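Local structure of HP0420 homologue (Helicobacter felis, 3LW3) at residues K83-A88 with V123-F128; Y97-I102 with E115-E120; V40-K45 with G58-A63; S110-E115 with F128-F133. The protein is of unknown function but adopts the hotdog fold, shared with many acyl-CoA thioesterases and dehydratases, and is assembled from two copies of its chain. All blocks are in the same frame, centred on the assembly; numbering follows the deposited sequence.

Interaction 1: residues K83-A88 with V123-F128; sequences KVNLLA and VFEGDF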
loop_
_atom_site.group_PDB
_atom_site.type_symbol
_atom_site.label_atom_id
_atom_site.label_comp_id
_atom_site.label_asym_id
_atom_site.label_seq_id
_atom_site.Cartn_x
_atom_site.Cartn_y
_atom_site.Cartn_z
ATOM N N LYS B 83 -3.889 0.572 -9.864
ATOM C CA LYS B 83 -3.380 -0.481 -10.721
ATOM C C LYS B 83 -1.860 -0.311 -10.713
ATOM O O LYS B 83 -1.343 0.743 -11.100
ATOM C CB LYS B 83 -3.904 -0.317 -12.125
ATOM C CG LYS B 83 -3.677 -1.576 -12.974
ATOM C CD LYS B 83 -2.266 -1.598 -13.602
ATOM C CE LYS B 83 -1.816 -3.039 -13.964
ATOM N NZ LYS B 83 -2.101 -3.970 -12.822
ATOM N N VAL B 84 -1.133 -1.323 -10.264
ATOM C CA VAL B 84 0.296 -1.138 -9.997
ATOM C C VAL B 84 1.104 -2.362 -10.418
ATOM O O VAL B 84 0.618 -3.527 -10.338
ATOM C CB VAL B 84 0.619 -0.770 -8.505
ATOM C CG1 VAL B 84 -0.167 0.429 -8.044
ATOM C CG2 VAL B 84 0.382 -1.928 -7.618
ATOM N N ASN B 85 2.329 -2.085 -10.847
ATOM C CA ASN B 85 3.300 -3.111 -11.280
ATOM C C ASN B 85 4.542 -2.991 -10.405
ATOM O O ASN B 85 5.163 -1.906 -10.305
ATOM C CB ASN B 85 3.720 -2.913 -12.734
ATOM C CG ASN B 85 2.553 -3.046 -13.698
ATOM O OD1 ASN B 85 2.424 -2.254 -14.634
ATOM N ND2 ASN B 85 1.703 -4.022 -13.477
ATOM N N LEU B 86 4.857 -4.089 -9.731
ATOM C CA LEU B 86 6.032 -4.186 -8.887
ATOM C C LEU B 86 7.081 -4.852 -9.754
ATOM O O LEU B 86 7.089 -6.084 -9.915
ATOM C CB LEU B 86 5.747 -4.959 -7.590
ATOM C CG LEU B 86 4.808 -4.229 -6.614
ATOM C CD1 LEU B 86 3.403 -4.099 -7.082
ATOM C CD2 LEU B 86 4.789 -4.887 -5.217
ATOM N N LEU B 87 7.932 -4.048 -10.391
ATOM C CA LEU B 87 8.794 -4.567 -11.473
ATOM C C LEU B 87 9.968 -5.432 -11.027
ATOM O O LEU B 87 10.503 -6.223 -11.802
ATOM C CB LEU B 87 9.276 -3.438 -12.395
ATOM C CG LEU B 87 8.154 -2.597 -13.001
ATOM C CD1 LEU B 87 8.679 -1.466 -13.826
ATOM C CD2 LEU B 87 7.329 -3.502 -13.883
ATOM N N ALA B 88 10.379 -5.268 -9.777
ATOM C CA ALA B 88 11.496 -6.029 -9.251
ATOM C C ALA B 88 11.425 -6.078 -7.724
ATOM O O ALA B 88 10.890 -5.108 -7.101
ATOM C CB ALA B 88 12.805 -5.393 -9.687
ATOM N N VAL B 123 11.635 0.709 -11.121
ATOM C CA VAL B 123 11.370 -0.598 -10.489
ATOM C C VAL B 123 9.908 -0.729 -9.998
ATOM O O VAL B 123 9.489 -1.778 -9.487
ATOM C CB VAL B 123 12.300 -0.872 -9.300
ATOM C CG1 VAL B 123 13.763 -0.974 -9.782
ATOM C CG2 VAL B 123 12.140 0.270 -8.255
ATOM N N PHE B 124 9.127 0.342 -10.200
ATOM C CA PHE B 124 7.709 0.364 -9.818
ATOM C C PHE B 124 6.981 1.326 -10.740
ATOM O O PHE B 124 7.496 2.398 -11.087
ATOM C CB PHE B 124 7.574 0.846 -8.364
ATOM C CG PHE B 124 6.153 1.019 -7.910
ATOM C CD1 PHE B 124 5.462 -0.057 -7.329
ATOM C CD2 PHE B 124 5.487 2.228 -8.102
ATOM C CE1 PHE B 124 4.141 0.076 -6.937
ATOM C CE2 PHE B 124 4.160 2.369 -7.701
ATOM C CZ PHE B 124 3.501 1.304 -7.097
ATOM N N GLU B 125 5.760 0.968 -11.110
ATOM C CA GLU B 125 4.912 1.961 -11.808
ATOM C C GLU B 125 3.439 1.733 -11.441
ATOM O O GLU B 125 3.010 0.570 -11.286
ATOM C CB GLU B 125 5.164 1.917 -13.319
ATOM C CG GLU B 125 4.644 0.667 -13.980
ATOM C CD GLU B 125 5.237 0.357 -15.390
ATOM O OE1 GLU B 125 5.841 1.250 -16.041
ATOM O OE2 GLU B 125 5.069 -0.800 -15.833
ATOM N N GLY B 126 2.683 2.810 -11.236
ATOM C CA GLY B 126 1.286 2.652 -10.912
ATOM C C GLY B 126 0.438 3.858 -11.185
ATOM O O GLY B 126 0.976 4.955 -11.216
ATOM N N ASP B 127 -0.863 3.643 -11.369
ATOM C CA ASP B 127 -1.861 4.724 -11.415
ATOM C C ASP B 127 -2.804 4.610 -10.213
ATOM O O ASP B 127 -3.306 3.511 -9.918
ATOM C CB ASP B 127 -2.648 4.690 -12.729
ATOM C CG ASP B 127 -1.766 5.018 -13.917
ATOM O OD1 ASP B 127 -1.110 6.064 -13.878
ATOM O OD2 ASP B 127 -1.654 4.215 -14.872
ATOM N N PHE B 128 -3.011 5.715 -9.512
ATOM C CA PHE B 128 -3.867 5.762 -8.329
ATOM C C PHE B 128 -5.060 6.667 -8.637
ATOM O O PHE B 128 -4.894 7.713 -9.252
ATOM C CB PHE B 128 -3.107 6.340 -7.132
ATOM C CG PHE B 128 -1.964 5.466 -6.695
ATOM C CD1 PHE B 128 -2.110 4.618 -5.623
ATOM C CD2 PHE B 128 -0.768 5.448 -7.436
ATOM C CE1 PHE B 128 -1.068 3.760 -5.262
ATOM C CE2 PHE B 128 0.271 4.618 -7.086
ATOM C CZ PHE B 128 0.106 3.743 -6.017
HETATM O O HOH W 1 8.499 -2.781 -6.943
#

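Interaction 2: residues Y97-I102 with E115-E120; sequences YFNATI and EGEFME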
loop_
_atom_site.group_PDB
_atom_site.type_symbol
_atom_site.label_atom_id
_atom_site.label_comp_id
_atom_site.label_asym_id
_atom_site.label_seq_id
_atom_site.Cartn_x
_atom_site.Cartn_y
_atom_site.Cartn_z
ATOM N N TYR B 97 13.152 6.038 -4.922
ATOM C CA TYR B 97 12.445 7.337 -5.055
ATOM C C TYR B 97 11.120 7.157 -5.804
ATOM O O TYR B 97 11.093 6.650 -6.940
ATOM C CB TYR B 97 13.335 8.334 -5.798
ATOM C CG TYR B 97 14.441 8.850 -4.925
ATOM C CD1 TYR B 97 14.247 9.951 -4.095
ATOM C CD2 TYR B 97 15.665 8.187 -4.890
ATOM C CE1 TYR B 97 15.250 10.435 -3.271
ATOM C CE2 TYR B 97 16.665 8.635 -4.063
ATOM C CZ TYR B 97 16.459 9.769 -3.278
ATOM O OH TYR B 97 17.470 10.210 -2.452
ATOM N N PHE B 98 10.020 7.548 -5.154
ATOM C CA PHE B 98 8.723 7.496 -5.817
ATOM C C PHE B 98 8.299 8.887 -6.229
ATOM O O PHE B 98 8.115 9.763 -5.376
ATOM C CB PHE B 98 7.642 6.913 -4.906
ATOM C CG PHE B 98 7.887 5.451 -4.551
ATOM C CD1 PHE B 98 7.293 4.420 -5.296
ATOM C CD2 PHE B 98 8.713 5.105 -3.484
ATOM C CE1 PHE B 98 7.515 3.097 -4.959
ATOM C CE2 PHE B 98 8.933 3.719 -3.169
ATOM C CZ PHE B 98 8.308 2.761 -3.888
ATOM N N ASN B 99 8.125 9.073 -7.534
ATOM C CA ASN B 99 7.776 10.372 -8.130
ATOM C C ASN B 99 6.337 10.309 -8.649
ATOM O O ASN B 99 6.061 9.527 -9.568
ATOM C CB ASN B 99 8.746 10.661 -9.282
ATOM C CG ASN B 99 10.205 10.655 -8.834
ATOM O OD1 ASN B 99 10.540 11.203 -7.780
ATOM N ND2 ASN B 99 11.080 9.998 -9.611
ATOM N N ALA B 100 5.451 11.100 -8.039
ATOM C CA ALA B 100 4.021 11.152 -8.398
ATOM C C ALA B 100 3.775 12.376 -9.278
ATOM O O ALA B 100 4.282 13.485 -9.007
ATOM C CB ALA B 100 3.198 11.275 -7.177
ATOM N N THR B 101 2.880 12.229 -10.237
ATOM C CA THR B 101 2.448 13.352 -11.081
ATOM C C THR B 101 0.950 13.186 -11.352
ATOM O O THR B 101 0.488 12.113 -11.781
ATOM C CB THR B 101 3.202 13.390 -12.429
ATOM O OG1 THR B 101 4.621 13.380 -12.234
ATOM C CG2 THR B 101 2.756 14.644 -13.310
ATOM N N ILE B 102 0.162 14.234 -11.134
ATOM C CA ILE B 102 -1.283 14.149 -11.453
ATOM C C ILE B 102 -1.421 14.045 -12.978
ATOM O O ILE B 102 -0.767 14.818 -13.716
ATOM C CB ILE B 102 -2.018 15.442 -11.026
ATOM C CG1 ILE B 102 -1.974 15.625 -9.481
ATOM C CG2 ILE B 102 -3.434 15.424 -11.523
ATOM C CD1 ILE B 102 -2.347 17.012 -9.048
ATOM N N GLU B 115 5.957 6.644 -10.422
ATOM C CA GLU B 115 7.047 5.770 -10.871
ATOM C C GLU B 115 8.030 5.688 -9.737
ATOM O O GLU B 115 8.355 6.690 -9.100
ATOM C CB GLU B 115 7.752 6.339 -12.069
ATOM C CG GLU B 115 6.848 6.431 -13.265
ATOM C CD GLU B 115 7.546 6.938 -14.500
ATOM O OE1 GLU B 115 8.699 7.441 -14.412
ATOM O OE2 GLU B 115 6.920 6.843 -15.571
ATOM N N GLY B 116 8.500 4.482 -9.457
ATOM C CA GLY B 116 9.504 4.318 -8.422
ATOM C C GLY B 116 10.819 3.969 -9.078
ATOM O O GLY B 116 10.836 3.103 -9.997
ATOM N N GLU B 117 11.894 4.621 -8.640
ATOM C CA GLU B 117 13.200 4.390 -9.245
ATOM C C GLU B 117 14.276 4.073 -8.244
ATOM O O GLU B 117 14.359 4.687 -7.171
ATOM C CB GLU B 117 13.657 5.590 -10.035
ATOM C CG GLU B 117 12.737 6.035 -11.139
ATOM C CD GLU B 117 13.317 7.263 -11.825
ATOM O OE1 GLU B 117 14.106 8.033 -11.207
ATOM O OE2 GLU B 117 12.953 7.479 -13.004
ATOM N N PHE B 118 15.138 3.153 -8.660
ATOM C CA PHE B 118 16.336 2.801 -7.916
ATOM C C PHE B 118 17.515 3.178 -8.790
ATOM O O PHE B 118 17.621 2.647 -9.902
ATOM C CB PHE B 118 16.358 1.300 -7.688
ATOM C CG PHE B 118 17.637 0.812 -7.035
ATOM C CD1 PHE B 118 18.013 1.272 -5.782
ATOM C CD2 PHE B 118 18.471 -0.130 -7.681
ATOM C CE1 PHE B 118 19.201 0.806 -5.148
ATOM C CE2 PHE B 118 19.669 -0.577 -7.074
ATOM C CZ PHE B 118 20.047 -0.113 -5.812
ATOM N N MET B 119 18.381 4.081 -8.302
ATOM C CA MET B 119 19.538 4.541 -9.075
ATOM C C MET B 119 19.085 4.956 -10.503
ATOM O O MET B 119 19.719 4.584 -11.501
ATOM C CB MET B 119 20.600 3.399 -9.093
ATOM C CG MET B 119 21.045 3.006 -7.669
ATOM S SD MET B 119 21.661 4.373 -6.707
ATOM C CE MET B 119 21.339 3.853 -5.044
ATOM N N GLU B 120 17.924 5.626 -10.560
ATOM C CA GLU B 120 17.347 6.138 -11.793
ATOM C C GLU B 120 16.849 5.032 -12.755
ATOM O O GLU B 120 16.667 5.283 -13.940
ATOM C CB GLU B 120 18.334 7.109 -12.467
ATOM C CG GLU B 120 18.706 8.231 -11.492
ATOM C CD GLU B 120 19.682 9.293 -12.017
ATOM O OE1 GLU B 120 20.610 9.671 -11.251
ATOM O OE2 GLU B 120 19.514 9.763 -13.160
HETATM O O HOH W 2 10.050 9.275 -12.362
#

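Interaction 3: residues V40-K45 with G58-A63; sequences VCLTPK and GFIVGA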
loop_
_atom_site.group_PDB
_atom_site.type_symbol
_atom_site.label_atom_id
_atom_site.label_comp_id
_atom_site.label_asym_id
_atom_site.label_seq_id
_atom_site.Cartn_x
_atom_site.Cartn_y
_atom_site.Cartn_z
ATOM N N VAL B 40 8.697 11.041 -2.675
ATOM C CA VAL B 40 9.081 10.485 -1.377
ATOM C C VAL B 40 10.188 9.477 -1.603
ATOM O O VAL B 40 10.334 8.912 -2.727
ATOM C CB VAL B 40 7.882 9.849 -0.636
ATOM C CG1 VAL B 40 6.675 10.805 -0.621
ATOM C CG2 VAL B 40 7.505 8.492 -1.229
ATOM N N CYS B 41 10.928 9.171 -0.545
ATOM C CA CYS B 41 12.025 8.229 -0.642
ATOM C C CYS B 41 11.907 7.124 0.419
ATOM O O CYS B 41 11.820 7.398 1.622
ATOM C CB CYS B 41 13.363 8.944 -0.494
ATOM S SG CYS B 41 14.747 7.787 -0.739
ATOM N N LEU B 42 11.870 5.884 -0.044
ATOM C CA LEU B 42 11.816 4.728 0.844
ATOM C C LEU B 42 13.166 4.044 0.918
ATOM O O LEU B 42 13.675 3.575 -0.081
ATOM C CB LEU B 42 10.782 3.726 0.347
ATOM C CG LEU B 42 10.749 2.379 1.077
ATOM C CD1 LEU B 42 10.298 2.555 2.471
ATOM C CD2 LEU B 42 9.872 1.378 0.342
ATOM N N THR B 43 13.719 4.001 2.120
ATOM C CA THR B 43 14.894 3.173 2.418
ATOM C C THR B 43 14.429 1.998 3.318
ATOM O O THR B 43 14.152 2.173 4.510
ATOM C CB THR B 43 16.035 4.055 2.979
ATOM O OG1 THR B 43 15.499 5.020 3.921
ATOM C CG2 THR B 43 16.639 4.870 1.837
ATOM N N PRO B 44 14.191 0.816 2.689
ATOM C CA PRO B 44 13.442 -0.196 3.447
ATOM C C PRO B 44 14.160 -0.649 4.705
ATOM O O PRO B 44 15.389 -0.761 4.677
ATOM C CB PRO B 44 13.332 -1.346 2.459
ATOM C CG PRO B 44 13.335 -0.680 1.107
ATOM C CD PRO B 44 14.344 0.427 1.276
ATOM N N LYS B 45 13.383 -0.909 5.755
ATOM C CA LYS B 45 13.886 -1.365 7.070
ATOM C C LYS B 45 13.558 -2.841 7.284
ATOM O O LYS B 45 12.642 -3.395 6.635
ATOM C CB LYS B 45 13.263 -0.544 8.197
ATOM C CG LYS B 45 13.499 1.003 8.078
ATOM C CD LYS B 45 14.967 1.292 7.761
ATOM C CE LYS B 45 15.228 2.842 7.713
ATOM N NZ LYS B 45 14.323 3.589 6.742
ATOM N N GLY B 58 3.074 -4.386 0.801
ATOM C CA GLY B 58 2.403 -3.317 1.525
ATOM C C GLY B 58 3.279 -2.067 1.655
ATOM O O GLY B 58 2.774 -0.949 1.498
ATOM N N PHE B 59 4.575 -2.235 1.941
ATOM C CA PHE B 59 5.481 -1.094 2.052
ATOM C C PHE B 59 5.836 -0.424 0.694
ATOM O O PHE B 59 5.924 0.813 0.602
ATOM C CB PHE B 59 6.678 -1.460 2.926
ATOM C CG PHE B 59 6.260 -1.733 4.354
ATOM C CD1 PHE B 59 5.905 -0.660 5.203
ATOM C CD2 PHE B 59 6.194 -3.026 4.845
ATOM C CE1 PHE B 59 5.489 -0.884 6.510
ATOM C CE2 PHE B 59 5.753 -3.244 6.160
ATOM C CZ PHE B 59 5.396 -2.193 6.973
ATOM N N ILE B 60 6.003 -1.227 -0.357
ATOM C CA ILE B 60 6.276 -0.658 -1.689
ATOM C C ILE B 60 5.063 0.189 -2.160
ATOM O O ILE B 60 5.155 1.401 -2.476
ATOM C CB ILE B 60 6.581 -1.743 -2.703
ATOM C CG1 ILE B 60 7.845 -2.531 -2.313
ATOM C CG2 ILE B 60 6.628 -1.154 -4.134
ATOM C CD1 ILE B 60 9.017 -1.669 -1.929
ATOM N N VAL B 61 3.888 -0.426 -2.136
ATOM C CA VAL B 61 2.668 0.264 -2.538
ATOM C C VAL B 61 2.339 1.399 -1.525
ATOM O O VAL B 61 1.851 2.433 -1.920
ATOM C CB VAL B 61 1.549 -0.728 -2.717
ATOM C CG1 VAL B 61 0.252 0.003 -3.065
ATOM C CG2 VAL B 61 1.975 -1.780 -3.785
ATOM N N GLY B 62 2.601 1.190 -0.242
ATOM C CA GLY B 62 2.330 2.186 0.806
ATOM C C GLY B 62 3.120 3.464 0.513
ATOM O O GLY B 62 2.570 4.551 0.555
ATOM N N ALA B 63 4.404 3.321 0.147
ATOM C CA ALA B 63 5.226 4.493 -0.202
ATOM C C ALA B 63 4.645 5.217 -1.451
ATOM O O ALA B 63 4.510 6.454 -1.467
ATOM C CB ALA B 63 6.658 4.061 -0.447
#

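Interaction 4: residues S110-E115 with F128-F133; sequences STIRVE and FEILVF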
loop_
_atom_site.group_PDB
_atom_site.type_symbol
_atom_site.label_atom_id
_atom_site.label_comp_id
_atom_site.label_asym_id
_atom_site.label_seq_id
_atom_site.Cartn_x
_atom_site.Cartn_y
_atom_site.Cartn_z
ATOM N N SER B 110 -9.177 12.669 -8.834
ATOM C CA SER B 110 -7.971 12.725 -9.669
ATOM C C SER B 110 -7.344 11.363 -9.936
ATOM O O SER B 110 -7.574 10.405 -9.171
ATOM C CB SER B 110 -6.925 13.628 -9.015
ATOM O OG SER B 110 -7.438 14.933 -8.812
ATOM N N THR B 111 -6.558 11.288 -11.013
ATOM C CA THR B 111 -5.693 10.160 -11.310
ATOM C C THR B 111 -4.258 10.672 -11.194
ATOM O O THR B 111 -3.921 11.756 -11.703
ATOM C CB THR B 111 -5.900 9.623 -12.731
ATOM O OG1 THR B 111 -7.297 9.343 -12.959
ATOM C CG2 THR B 111 -5.070 8.366 -12.962
ATOM N N ILE B 112 -3.418 9.871 -10.532
ATOM C CA ILE B 112 -2.023 10.239 -10.256
ATOM C C ILE B 112 -1.172 9.049 -10.686
ATOM O O ILE B 112 -1.461 7.890 -10.323
ATOM C CB ILE B 112 -1.766 10.571 -8.747
ATOM C CG1 ILE B 112 -2.503 11.840 -8.280
ATOM C CG2 ILE B 112 -0.271 10.843 -8.475
ATOM C CD1 ILE B 112 -3.899 11.873 -8.364
ATOM N N ARG B 113 -0.148 9.316 -11.482
ATOM C CA ARG B 113 0.780 8.285 -11.931
ATOM C C ARG B 113 2.027 8.340 -11.037
ATOM O O ARG B 113 2.538 9.418 -10.732
ATOM C CB ARG B 113 1.142 8.557 -13.396
ATOM C CG ARG B 113 2.425 7.976 -13.867
ATOM C CD ARG B 113 2.260 6.653 -14.432
ATOM N NE ARG B 113 1.058 6.520 -15.260
ATOM C CZ ARG B 113 1.045 6.233 -16.562
ATOM N NH1 ARG B 113 2.193 6.075 -17.243
ATOM N NH2 ARG B 113 -0.126 6.101 -17.188
ATOM N N VAL B 114 2.505 7.173 -10.606
ATOM C CA VAL B 114 3.667 7.102 -9.728
ATOM C C VAL B 114 4.714 6.187 -10.354
ATOM O O VAL B 114 4.388 5.097 -10.839
ATOM C CB VAL B 114 3.328 6.627 -8.300
ATOM C CG1 VAL B 114 4.571 6.591 -7.455
ATOM C CG2 VAL B 114 2.320 7.577 -7.640
ATOM N N GLU B 115 5.957 6.644 -10.422
ATOM C CA GLU B 115 7.047 5.770 -10.871
ATOM C C GLU B 115 8.030 5.688 -9.737
ATOM O O GLU B 115 8.355 6.690 -9.100
ATOM C CB GLU B 115 7.752 6.339 -12.069
ATOM C CG GLU B 115 6.848 6.431 -13.265
ATOM C CD GLU B 115 7.546 6.938 -14.500
ATOM O OE1 GLU B 115 8.699 7.441 -14.412
ATOM O OE2 GLU B 115 6.920 6.843 -15.571
ATOM N N PHE B 128 -3.011 5.715 -9.512
ATOM C CA PHE B 128 -3.867 5.762 -8.329
ATOM C C PHE B 128 -5.060 6.667 -8.637
ATOM O O PHE B 128 -4.894 7.713 -9.252
ATOM C CB PHE B 128 -3.107 6.340 -7.132
ATOM C CG PHE B 128 -1.964 5.466 -6.695
ATOM C CD1 PHE B 128 -2.110 4.618 -5.623
ATOM C CD2 PHE B 128 -0.768 5.448 -7.436
ATOM C CE1 PHE B 128 -1.068 3.760 -5.262
ATOM C CE2 PHE B 128 0.271 4.618 -7.086
ATOM C CZ PHE B 128 0.106 3.743 -6.017
ATOM N N GLU B 129 -6.234 6.282 -8.188
ATOM C CA GLU B 129 -7.405 7.132 -8.337
ATOM C C GLU B 129 -7.681 7.651 -6.929
ATOM O O GLU B 129 -7.658 6.867 -5.954
ATOM C CB GLU B 129 -8.606 6.360 -8.874
ATOM C CG GLU B 129 -8.301 5.533 -10.118
ATOM C CD GLU B 129 -7.981 6.360 -11.341
ATOM O OE1 GLU B 129 -8.528 7.486 -11.417
ATOM O OE2 GLU B 129 -7.186 5.887 -12.227
ATOM N N ILE B 130 -7.915 8.964 -6.817
ATOM C CA ILE B 130 -8.138 9.612 -5.555
ATOM C C ILE B 130 -9.456 10.341 -5.589
ATOM O O ILE B 130 -9.723 11.027 -6.565
ATOM C CB ILE B 130 -6.982 10.586 -5.173
ATOM C CG1 ILE B 130 -5.639 9.805 -5.006
ATOM C CG2 ILE B 130 -7.388 11.407 -3.957
ATOM C CD1 ILE B 130 -4.416 10.695 -4.878
ATOM N N LEU B 131 -10.287 10.149 -4.561
ATOM C CA LEU B 131 -11.574 10.865 -4.426
ATOM C C LEU B 131 -11.454 12.014 -3.404
ATOM O O LEU B 131 -10.784 11.868 -2.361
ATOM C CB LEU B 131 -12.699 9.923 -3.984
ATOM C CG LEU B 131 -13.041 8.703 -4.837
ATOM C CD1 LEU B 131 -14.266 7.993 -4.276
ATOM C CD2 LEU B 131 -13.220 9.060 -6.326
ATOM N N VAL B 132 -12.107 13.145 -3.688
ATOM C CA VAL B 132 -12.049 14.273 -2.779
ATOM C C VAL B 132 -13.465 14.562 -2.330
ATOM O O VAL B 132 -14.368 14.610 -3.148
ATOM C CB VAL B 132 -11.423 15.504 -3.440
ATOM C CG1 VAL B 132 -11.456 16.684 -2.493
ATOM C CG2 VAL B 132 -9.971 15.204 -3.872
ATOM N N PHE B 133 -13.652 14.707 -1.026
ATOM C CA PHE B 133 -14.962 14.976 -0.427
ATOM C C PHE B 133 -15.047 16.385 0.136
ATOM O O PHE B 133 -14.020 16.981 0.488
ATOM C CB PHE B 133 -15.208 13.998 0.711
ATOM C CG PHE B 133 -15.015 12.587 0.309
ATOM C CD1 PHE B 133 -13.742 12.033 0.305
ATOM C CD2 PHE B 133 -16.090 11.829 -0.118
ATOM C CE1 PHE B 133 -13.554 10.717 -0.110
ATOM C CE2 PHE B 133 -15.923 10.514 -0.532
ATOM C CZ PHE B 133 -14.649 9.946 -0.518
#

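Interaction 1: residues K83-A88 with V123-F128
Strands 83-86 and 123-128 run antiparallel with their axes 4.7 Å apart, Lys83 and Asn85 forming hydrogen-bonded pairs with Asp127 and Glu125, while Val84 and Leu86 form non-hydrogen-bonded pairs with Gly126 and Phe124. Past the last pair the geometry slackens. Leu87 N still reaches Val123 O, but the N-H points at it with an angle of only 136° and comes from above the carbonyl plane. A water at 2.9 Å from Val123 O donates a second bond to the same oxygen. On the inner face, Val84 carries the packing: its CB lies 3.8 Å from Phe124 CZ, and its CG1 is 3.9 Å from both Gly126 CA and Phe128 CZ, so that one methyl settles between the two rings over the glycine. Phe124 has its CG anti to the backbone N (chi1 175°), which swings the ring across toward the neighbouring strand. On the other face, Glu125 leans over Asn85. Its OE2 stands 3.2 Å from Asn85 OD1, two acceptors side by side without a bond, whereas OE1 is held by a salt bridge to Lys122. Asp127 likewise turns to Arg113. Val123 and Phe124 together face Gly116 in a classic beta bulge, and strand 77-86 pairs antiparallel with a strand of the second subunit, so that one sheet continues from subunit to subunit, as in hotdog-fold dimers.

Interaction 2: residues Y97-I102 with E115-E120
Glu117 O lies near the plane of the Tyr97 ring, off its edge, with Tyr97 CB the nearest side-chain atom at 4.0 Å, while Phe98 brings its CD1 to 3.8 Å from Gly116 CA at an oblique angle. The amide of Asn99 and the carboxylate of Glu117 are turned 81° against each other, and Asn99 ND2 is a loose 3.9 Å from Glu117 OE1. A water does the joining instead: it accepts from Asn99 ND2 at 3.0 Å and donates to Glu115 OE1 at 3.1 Å, with a weak third bond to Glu117 OE2. Asn99 OD1 is meanwhile taken by Thr39 OG1, and the amide is thus held at both ends. Beneath these side chains Tyr97 and Asn99 make hydrogen-bonded pairs with Glu117 and Glu115, the bond from Asn99 N to Glu115 O being nearly straight at 172°. Phe98 and Gly116 form the non-hydrogen-bonded pair between them. The Phe98 ring is T-shaped with Phe124 and packs on Ala63 and Ala64 of helix 57-72. Polar residues on one face and an aromatic turned to the helix on the other fit this beta hairpin's place in the curved antiparallel sheet that wraps the central helix of the hotdog fold.

Interaction 3: residues V40-K45 with G58-A63
The shortest polar bond beside the packing of Leu42 on Ala63 lies within 40-45, where Lys45 NZ donates to Thr43 O at 2.6 Å and, weakly, to Thr43 OG1. The lysine thereby curls back over the chain just after strand 37-42 has ended. The contact itself is the sheet-on-helix packing of the hotdog fold, in which the long helix is the sausage and the antiparallel sheet the bun. Strand 40-42 and the helical segment 58-63 run in nearly opposite directions, 167° between them, with their axes 9.5 Å apart, a separation filled by the apolar side chains between them. Leu42 carries most of it. Its side chain extends toward the helix because CG is placed opposite the backbone N (chi1 172°), and its CD2 lies 3.9 Å from Ile60 CD1, the two side chains lying roughly perpendicular. The same methyl rests 4.0 Å from Phe59 O, a carbonyl already used by Ala63 N in the helical pattern. Nearer the strand backbone, Leu42 CB meets Ala63 CB at 4.2 Å, where the small alanine side chain faces the strand. Phe98 of strand 96-105 packs against Val40, Leu42 and Ala63 alike, whereas Met48 touches both Leu42 and Phe59. Val61, in the same turns of helix, packs on Met82 of the second subunit. At the far end of the contact Val40 touches the helix through one methyl, CG2, which lies 3.6 Å from Ala63 O.

Interaction 4: residues S110-E115 with F128-F133
The side chains of Thr111 and Glu129 run alongside each other in the same direction, and Thr111 OG1 donates to Glu129 OE1 at 2.7 Å. The oxygen is met on its syn side, 21° out of the carboxylate plane, and the bend of the glutamate chain at chi2 (-67°) is what brings it there. The other carboxylate oxygen, OE2, lies 3.3 Å from the Thr111 methyl, CG2. These two residues form the non-hydrogen-bonded pair of a beta hairpin, strands 109-118 and 121-132, in the hotdog sheet. On either side of them the backbone is fully paired: Ser110 exchanges both its N-H and its carbonyl with Ile130, and Ile112 does the same with Phe128, Phe128 N lying 2.8 Å from Ile112 O. The backbone of Thr111 turns the other way, to Thr103 and His104 of strand 96-105, which shows how this strand serves a neighbour on each edge. The opposite face, mostly apolar and turned to helix 57-72, also carries the buried Ser110, whose hydroxyl is hydrogen-bonded to Thr105 OG1. Here Ile112 O approaches the edge of the Phe128 ring in its plane, and Val114 CG2 touches Phe128 CE2 at 3.6 Å. Farther along the same face, the two isoleucines meet through their terminal methyls, Ile112 CD1 lying 3.7 Å from Ile130 CD1.

In the fold
Interactions 1, 2 and 4 are strand pairings within one antiparallel sheet, and interaction 3 joins another strand to the helix. Interactions 1 and 4 share strand 121-132 and meet at Phe128, whereas 2 and 4 share strand 109-118. Each sheet contact is largely apolar toward the helix and more polar on the outer face, where charged and amide groups find salt bridges, water or threonine. Interaction 3 is buried and almost purely apolar across its segments. The Phe98 ring links interaction 2 to 3, and Phe124 links 1 to both. Interactions 1 and 3 reach the second subunit, 1 by sheet pairing; 2 and 4 touch no other chain. Interactions 3 and 4, centres about 18 Å apart, do not meet.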